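PDB 2IMD: 2-hydroxychromene-2-carboxylate isomerase from Pseudomonas putida, which catalyses the reversible, glutathione-dependent isomerisation of 2-hydroxychromene-2-carboxylate to trans-O-hydroxybenzylidenepyruvate in naphthalene degradation. Local coordinates for residues Phe5-Leu10 and Tyr34-Leu39; Phe9-Ser14 and Phe166-Met171. One frame throughout, in Å; residues are numbered along the deposited sequence.

Both interactions are buried in the thioredoxin-like core, their centres about 6 Å apart, and they share Phe-9 and Leu-10. Interaction 1 pairs the parallel strands 2-7 and 31-36 and is held by backbone hydrogen bonds, aromatic packing on both faces of the sheet and a carboxylate that accepts from the first backbone N-H of helix 39-46. Interaction 2 is smaller: no hydrogen bond joins its segments, which meet through Ser-11, Phe-13 and Ser-14 against Val-168 and Pro-169, while glutathione is hydrogen-bonded to the backbone of Val-168 and brings its sulfur up to Ser-11. They touch where strand 2-7 borders strand 170-173: Phe-5 packs on Pro-169, and Tyr-6 N lies 2.8 Å from Thr-170 O, probably hydrogen-bonded.

Interaction 1. Residues Phe5-Leu10 and Tyr34-Leu39; sequences FYFDFL and YNAIDL
Asn-35 lies alongside Tyr-6, its amide stacked on one face of the phenol ring with the planes 13° apart. In both, CG is anti to the carbonyl carbon (chi1 -61° for Asn-35, -65° for Tyr-6), which sends the side chains the same way. From the root outward, Asn-35 CB rests 3.5 Å from Tyr-6 CD2, CG is over the CE2 side, and ND2 reaches CZ. ND2 also donates to Phe-5 O at 3.3 Å, from above the carbonyl plane, and to a water that makes a weak bond with Tyr-6 OH; the firmer partner of that hydroxyl is Arg-163. Together with the stacking, these two bonds limit the rotation of the amide.

Phe-7 N donates to Asn-35 O and Ile-37 N to Phe-7 O, both nearly straight, in the pattern of parallel strands, Phe-7 pairing with Ala-36. On the face bearing Phe-5, Phe-7 and Tyr-34, Ala-36 CA makes a CH-pi contact 4.0 Å from the Phe-7 ring centroid, and Phe-5 CD2 meets Tyr-34 CD2 at 3.7 Å. Past the strands, Asp-8 OD2 accepts from Leu-39 N (2.9 Å) on its anti lone pair, while OD1 closes an Asx turn with Leu-10 N and is also hydrogen-bonded to Ser-86 OG. A water bridges OD2 to Asp-38 OD1; Asp-38, the N-cap of helix 39-46, also pairs with Arg-41.

This is the beta-alpha-beta unit of the thioredoxin fold, strand 31-36 at the sheet edge: helix 147-162 packs on Tyr-6 and Asn-35, helices 12-28 and 99-115 on the opposite face.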
loop_
_atom_site.group_PDB
_atom_site.type_symbol
_atom_site.label_atom_id
_atom_site.label_comp_id
_atom_site.label_asym_id
_atom_site.label_seq_id
_atom_site.Cartn_x
_atom_site.Cartn_y
_atom_site.Cartn_z
ATOM N N PHE A 5 0.264 -16.822 7.659
ATOM C CA PHE A 5 -0.212 -16.114 6.453
ATOM C C PHE A 5 -1.731 -16.056 6.486
ATOM O O PHE A 5 -2.381 -17.124 6.583
ATOM C CB PHE A 5 0.269 -16.894 5.259
ATOM C CG PHE A 5 -0.203 -16.382 3.901
ATOM C CD1 PHE A 5 -0.398 -15.015 3.626
ATOM C CD2 PHE A 5 -0.391 -17.307 2.837
ATOM C CE1 PHE A 5 -0.797 -14.583 2.305
ATOM C CE2 PHE A 5 -0.776 -16.876 1.570
ATOM C CZ PHE A 5 -1.012 -15.518 1.314
ATOM N N TYR A 6 -2.273 -14.837 6.420
ATOM C CA TYR A 6 -3.742 -14.613 6.437
ATOM C C TYR A 6 -4.202 -14.103 5.081
ATOM O O TYR A 6 -3.727 -13.055 4.615
ATOM C CB TYR A 6 -4.163 -13.594 7.510
ATOM C CG TYR A 6 -3.859 -14.132 8.877
ATOM C CD1 TYR A 6 -2.538 -14.061 9.398
ATOM C CD2 TYR A 6 -4.824 -14.750 9.604
ATOM C CE1 TYR A 6 -2.220 -14.596 10.643
ATOM C CE2 TYR A 6 -4.512 -15.308 10.873
ATOM C CZ TYR A 6 -3.213 -15.212 11.353
ATOM O OH TYR A 6 -2.936 -15.775 12.610
ATOM N N PHE A 7 -5.156 -14.774 4.427
ATOM C CA PHE A 7 -5.561 -14.363 3.111
ATOM C C PHE A 7 -7.067 -14.644 2.935
ATOM O O PHE A 7 -7.638 -15.379 3.728
ATOM C CB PHE A 7 -4.817 -15.148 2.054
ATOM C CG PHE A 7 -5.119 -16.630 2.138
ATOM C CD1 PHE A 7 -4.408 -17.458 3.024
ATOM C CD2 PHE A 7 -6.140 -17.167 1.356
ATOM C CE1 PHE A 7 -4.695 -18.826 3.129
ATOM C CE2 PHE A 7 -6.483 -18.541 1.469
ATOM C CZ PHE A 7 -5.718 -19.382 2.351
ATOM N N ASP A 8 -7.655 -14.054 1.875
ATOM C CA ASP A 8 -9.032 -14.306 1.434
ATOM C C ASP A 8 -8.908 -14.480 -0.078
ATOM O O ASP A 8 -8.222 -13.679 -0.710
ATOM C CB ASP A 8 -9.896 -13.080 1.788
ATOM C CG ASP A 8 -11.401 -13.283 1.451
ATOM O OD1 ASP A 8 -11.699 -13.968 0.428
ATOM O OD2 ASP A 8 -12.249 -12.672 2.153
ATOM N N PHE A 9 -9.479 -15.530 -0.663
ATOM C CA PHE A 9 -9.303 -15.764 -2.096
ATOM C C PHE A 9 -9.848 -14.649 -2.986
ATOM O O PHE A 9 -9.552 -14.657 -4.189
ATOM C CB PHE A 9 -9.956 -17.086 -2.446
ATOM C CG PHE A 9 -9.151 -18.289 -1.998
ATOM C CD1 PHE A 9 -7.863 -18.503 -2.480
ATOM C CD2 PHE A 9 -9.721 -19.253 -1.157
ATOM C CE1 PHE A 9 -7.112 -19.662 -2.066
ATOM C CE2 PHE A 9 -8.983 -20.415 -0.736
ATOM C CZ PHE A 9 -7.700 -20.630 -1.199
ATOM N N LEU A 10 -10.677 -13.743 -2.435
ATOM C CA LEU A 10 -11.144 -12.594 -3.243
ATOM C C LEU A 10 -10.060 -11.561 -3.497
ATOM O O LEU A 10 -10.285 -10.619 -4.288
ATOM C CB LEU A 10 -12.377 -11.910 -2.625
ATOM C CG LEU A 10 -12.322 -11.222 -1.290
ATOM C CD1 LEU A 10 -11.381 -10.069 -1.339
ATOM C CD2 LEU A 10 -13.737 -10.642 -1.018
ATOM N N TYR A 34 -1.112 -21.453 7.028
ATOM C CA TYR A 34 -2.151 -20.767 6.237
ATOM C C TYR A 34 -3.418 -20.546 6.995
ATOM O O TYR A 34 -3.883 -21.430 7.753
ATOM C CB TYR A 34 -2.483 -21.571 4.986
ATOM C CG TYR A 34 -1.338 -21.743 4.022
ATOM C CD1 TYR A 34 -0.412 -22.804 4.142
ATOM C CD2 TYR A 34 -1.199 -20.880 2.927
ATOM C CE1 TYR A 34 0.629 -22.970 3.211
ATOM C CE2 TYR A 34 -0.133 -21.040 1.995
ATOM C CZ TYR A 34 0.760 -22.097 2.137
ATOM O OH TYR A 34 1.782 -22.257 1.244
ATOM N N ASN A 35 -4.037 -19.388 6.752
ATOM C CA ASN A 35 -5.272 -19.015 7.418
ATOM C C ASN A 35 -6.216 -18.340 6.421
ATOM O O ASN A 35 -5.947 -17.194 6.049
ATOM C CB ASN A 35 -4.973 -18.046 8.591
ATOM C CG ASN A 35 -4.089 -18.677 9.630
ATOM O OD1 ASN A 35 -4.554 -19.480 10.465
ATOM N ND2 ASN A 35 -2.800 -18.368 9.577
ATOM N N ALA A 36 -7.268 -19.038 5.924
ATOM C CA ALA A 36 -8.258 -18.405 5.058
ATOM C C ALA A 36 -9.255 -17.693 5.980
ATOM O O ALA A 36 -9.849 -18.309 6.893
ATOM C CB ALA A 36 -8.972 -19.464 4.230
ATOM N N ILE A 37 -9.473 -16.397 5.765
ATOM C CA ILE A 37 -10.390 -15.625 6.622
ATOM C C ILE A 37 -11.287 -14.712 5.799
ATOM O O ILE A 37 -11.034 -14.464 4.610
ATOM C CB ILE A 37 -9.607 -14.724 7.657
ATOM C CG1 ILE A 37 -8.712 -13.723 6.888
ATOM C CG2 ILE A 37 -8.734 -15.591 8.615
ATOM C CD1 ILE A 37 -7.993 -12.656 7.876
ATOM N N ASP A 38 -12.329 -14.214 6.450
ATOM C CA ASP A 38 -13.322 -13.360 5.796
ATOM C C ASP A 38 -12.917 -11.880 5.885
ATOM O O ASP A 38 -13.091 -11.225 6.943
ATOM C CB ASP A 38 -14.695 -13.566 6.443
ATOM C CG ASP A 38 -15.830 -12.914 5.674
ATOM O OD1 ASP A 38 -15.614 -11.992 4.876
ATOM O OD2 ASP A 38 -17.004 -13.241 6.004
ATOM N N LEU A 39 -12.373 -11.361 4.777
ATOM C CA LEU A 39 -11.966 -9.958 4.790
ATOM C C LEU A 39 -13.145 -9.031 5.168
ATOM O O LEU A 39 -12.986 -8.057 5.890
ATOM C CB LEU A 39 -11.498 -9.614 3.375
ATOM C CG LEU A 39 -10.680 -8.339 3.173
ATOM C CD1 LEU A 39 -10.740 -7.713 1.771
ATOM C CD2 LEU A 39 -10.121 -7.480 4.302
HETATM O O HOH W 1 -2.024 -18.964 12.446
HETATM O O HOH W 2 -14.824 -11.835 2.266
#

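Interaction 2. Residues Phe9-Ser14 and Phe166-Met171; sequences FLSPFS and FGVPTM. With GSH (glutathione), chain D.
The glutathione site forms where Ser-11, at the N-cap of helix 12-28, faces the loop carrying Val-168 and Pro-169. Ser-11 CB packs 3.6 Å from Val-168 CG2, and a chi1 of 168° turns its OG away from the backbone N and toward the ligand, 2.9 Å from the glutathione sulfur SG2. The same hydroxyl is hydrogen-bonded to Ser-14 OG (3.0 Å), one turn on; either could be the donor. Ser-14 OG in turn touches Val-168 CB at 3.5 Å and the CB and CD of Pro-169, a second-shell contact behind Ser-11, the inferred nucleophile.

Pro-169 follows a cis peptide bond, the cis-proline of the thioredoxin fold, placed opposite the start of the first helix. Its ring lies against that helix, CG near Phe-13 O and CD 3.9 Å from Phe-13 CB. Just before it, the backbone of Val-168 grips the cysteine residue of glutathione with two hydrogen bonds, as a neighbouring strand would: Val-168 N donates to O2, and glutathione N2 donates to Val-168 O at 2.7 Å. The glutamyl arm runs over the Phe-13 ring, CB1 4.0 Å above its centre. Asn-181 and Asp-182 bind the ligand from this chain, Lys-59 and Arg-183 from the second subunit. Phe-166, with glutathione O31 at its ring edge, meets Tyr-62 of that second subunit.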
loop_
_atom_site.group_PDB
_atom_site.type_symbol
_atom_site.label_atom_id
_atom_site.label_comp_id
_atom_site.label_asym_id
_atom_site.label_seq_id
_atom_site.Cartn_x
_atom_site.Cartn_y
_atom_site.Cartn_z
ATOM N N PHE A 9 -9.479 -15.530 -0.663
ATOM C CA PHE A 9 -9.303 -15.764 -2.096
ATOM C C PHE A 9 -9.848 -14.649 -2.986
ATOM O O PHE A 9 -9.552 -14.657 -4.189
ATOM C CB PHE A 9 -9.956 -17.086 -2.446
ATOM C CG PHE A 9 -9.151 -18.289 -1.998
ATOM C CD1 PHE A 9 -7.863 -18.503 -2.480
ATOM C CD2 PHE A 9 -9.721 -19.253 -1.157
ATOM C CE1 PHE A 9 -7.112 -19.662 -2.066
ATOM C CE2 PHE A 9 -8.983 -20.415 -0.736
ATOM C CZ PHE A 9 -7.700 -20.630 -1.199
ATOM N N LEU A 10 -10.677 -13.743 -2.435
ATOM C CA LEU A 10 -11.144 -12.594 -3.243
ATOM C C LEU A 10 -10.060 -11.561 -3.497
ATOM O O LEU A 10 -10.285 -10.619 -4.288
ATOM C CB LEU A 10 -12.377 -11.910 -2.625
ATOM C CG LEU A 10 -12.322 -11.222 -1.290
ATOM C CD1 LEU A 10 -11.381 -10.069 -1.339
ATOM C CD2 LEU A 10 -13.737 -10.642 -1.018
ATOM N N SER A 11 -8.901 -11.728 -2.850
ATOM C CA SER A 11 -7.910 -10.609 -2.810
ATOM C C SER A 11 -6.779 -10.868 -3.853
ATOM O O SER A 11 -5.955 -11.801 -3.674
ATOM C CB SER A 11 -7.296 -10.584 -1.401
ATOM O OG SER A 11 -6.143 -9.711 -1.406
ATOM N N PRO A 12 -6.626 -9.980 -4.842
ATOM C CA PRO A 12 -5.569 -10.195 -5.831
ATOM C C PRO A 12 -4.214 -9.894 -5.215
ATOM O O PRO A 12 -3.163 -10.472 -5.630
ATOM C CB PRO A 12 -5.898 -9.210 -6.965
ATOM C CG PRO A 12 -6.696 -8.046 -6.207
ATOM C CD PRO A 12 -7.503 -8.831 -5.157
ATOM N N PHE A 13 -4.188 -9.025 -4.199
ATOM C CA PHE A 13 -2.859 -8.785 -3.591
ATOM C C PHE A 13 -2.419 -10.026 -2.775
ATOM O O PHE A 13 -1.210 -10.286 -2.604
ATOM C CB PHE A 13 -2.876 -7.549 -2.704
ATOM C CG PHE A 13 -2.941 -6.285 -3.520
ATOM C CD1 PHE A 13 -1.773 -5.810 -4.157
ATOM C CD2 PHE A 13 -4.119 -5.589 -3.657
ATOM C CE1 PHE A 13 -1.805 -4.662 -4.962
ATOM C CE2 PHE A 13 -4.152 -4.408 -4.416
ATOM C CZ PHE A 13 -2.994 -3.936 -5.054
ATOM N N SER A 14 -3.392 -10.771 -2.244
ATOM C CA SER A 14 -3.118 -12.085 -1.637
ATOM C C SER A 14 -2.644 -13.144 -2.631
ATOM O O SER A 14 -1.837 -14.003 -2.282
ATOM C CB SER A 14 -4.371 -12.574 -0.848
ATOM O OG SER A 14 -4.690 -11.694 0.229
ATOM N N PHE A 166 -6.362 -6.552 10.089
ATOM C CA PHE A 166 -7.424 -5.711 9.543
ATOM C C PHE A 166 -7.621 -5.863 8.014
ATOM O O PHE A 166 -8.557 -5.328 7.419
ATOM C CB PHE A 166 -7.124 -4.238 9.814
ATOM C CG PHE A 166 -5.846 -3.787 9.172
ATOM C CD1 PHE A 166 -5.785 -3.414 7.821
ATOM C CD2 PHE A 166 -4.680 -3.743 9.945
ATOM C CE1 PHE A 166 -4.551 -2.998 7.253
ATOM C CE2 PHE A 166 -3.487 -3.367 9.376
ATOM C CZ PHE A 166 -3.410 -3.045 8.056
ATOM N N GLY A 167 -6.723 -6.601 7.403
ATOM C CA GLY A 167 -6.772 -6.796 5.951
ATOM C C GLY A 167 -5.982 -7.981 5.489
ATOM O O GLY A 167 -5.458 -8.741 6.303
ATOM N N VAL A 168 -5.926 -8.130 4.155
ATOM C CA VAL A 168 -5.142 -9.206 3.601
ATOM C C VAL A 168 -4.396 -8.700 2.386
ATOM O O VAL A 168 -4.851 -7.712 1.746
ATOM C CB VAL A 168 -6.050 -10.403 3.188
ATOM C CG1 VAL A 168 -6.654 -11.053 4.475
ATOM C CG2 VAL A 168 -7.159 -9.979 2.175
ATOM N N PRO A 169 -3.240 -9.349 2.062
ATOM C CA PRO A 169 -2.575 -10.477 2.790
ATOM C C PRO A 169 -1.859 -9.920 3.996
ATOM O O PRO A 169 -1.328 -8.781 3.934
ATOM C CB PRO A 169 -1.561 -11.002 1.763
ATOM C CG PRO A 169 -1.157 -9.748 0.926
ATOM C CD PRO A 169 -2.468 -8.882 0.898
ATOM N N THR A 170 -1.872 -10.685 5.085
ATOM C CA THR A 170 -1.147 -10.296 6.319
ATOM C C THR A 170 -0.231 -11.457 6.705
ATOM O O THR A 170 -0.626 -12.640 6.578
ATOM C CB THR A 170 -2.086 -9.901 7.440
ATOM O OG1 THR A 170 -2.851 -8.744 6.992
ATOM C CG2 THR A 170 -1.293 -9.462 8.667
HETATM N N MSE A 171 0.983 -11.114 7.156
HETATM C CA MSE A 171 1.987 -12.133 7.475
HETATM C C MSE A 171 2.573 -11.785 8.832
HETATM O O MSE A 171 2.781 -10.608 9.124
HETATM C CB MSE A 171 3.117 -12.146 6.444
HETATM C CG MSE A 171 2.822 -12.801 5.165
HETATM SE SE MSE A 171 1.805 -11.654 3.919
HETATM C CE MSE A 171 2.739 -9.969 3.993
HETATM N N1 GSH D . -0.334 -2.102 -0.890
HETATM C CA1 GSH D . -0.864 -3.448 -0.765
HETATM C C1 GSH D . -0.193 -4.593 -1.362
HETATM O O11 GSH D . -0.516 -5.812 -1.096
HETATM O O12 GSH D . 0.530 -4.239 -2.292
HETATM C CB1 GSH D . -2.391 -3.443 -0.624
HETATM C CG1 GSH D . -3.141 -4.657 -0.096
HETATM C CD1 GSH D . -4.639 -4.441 -0.090
HETATM O OE1 GSH D . -5.156 -3.372 -0.640
HETATM N N2 GSH D . -5.433 -5.364 0.490
HETATM C CA2 GSH D . -6.871 -5.258 0.608
HETATM C C2 GSH D . -7.217 -4.923 2.027
HETATM O O2 GSH D . -6.640 -5.642 3.062
HETATM C CB2 GSH D . -7.536 -6.548 0.101
HETATM S SG2 GSH D . -7.041 -6.954 -1.620
HETATM N N3 GSH D . -8.072 -3.926 2.263
HETATM C CA3 GSH D . -8.242 -3.589 3.652
HETATM C C3 GSH D . -7.784 -2.159 3.884
HETATM O O31 GSH D . -7.769 -1.763 5.085
HETATM O O32 GSH D . -7.470 -1.382 2.933
#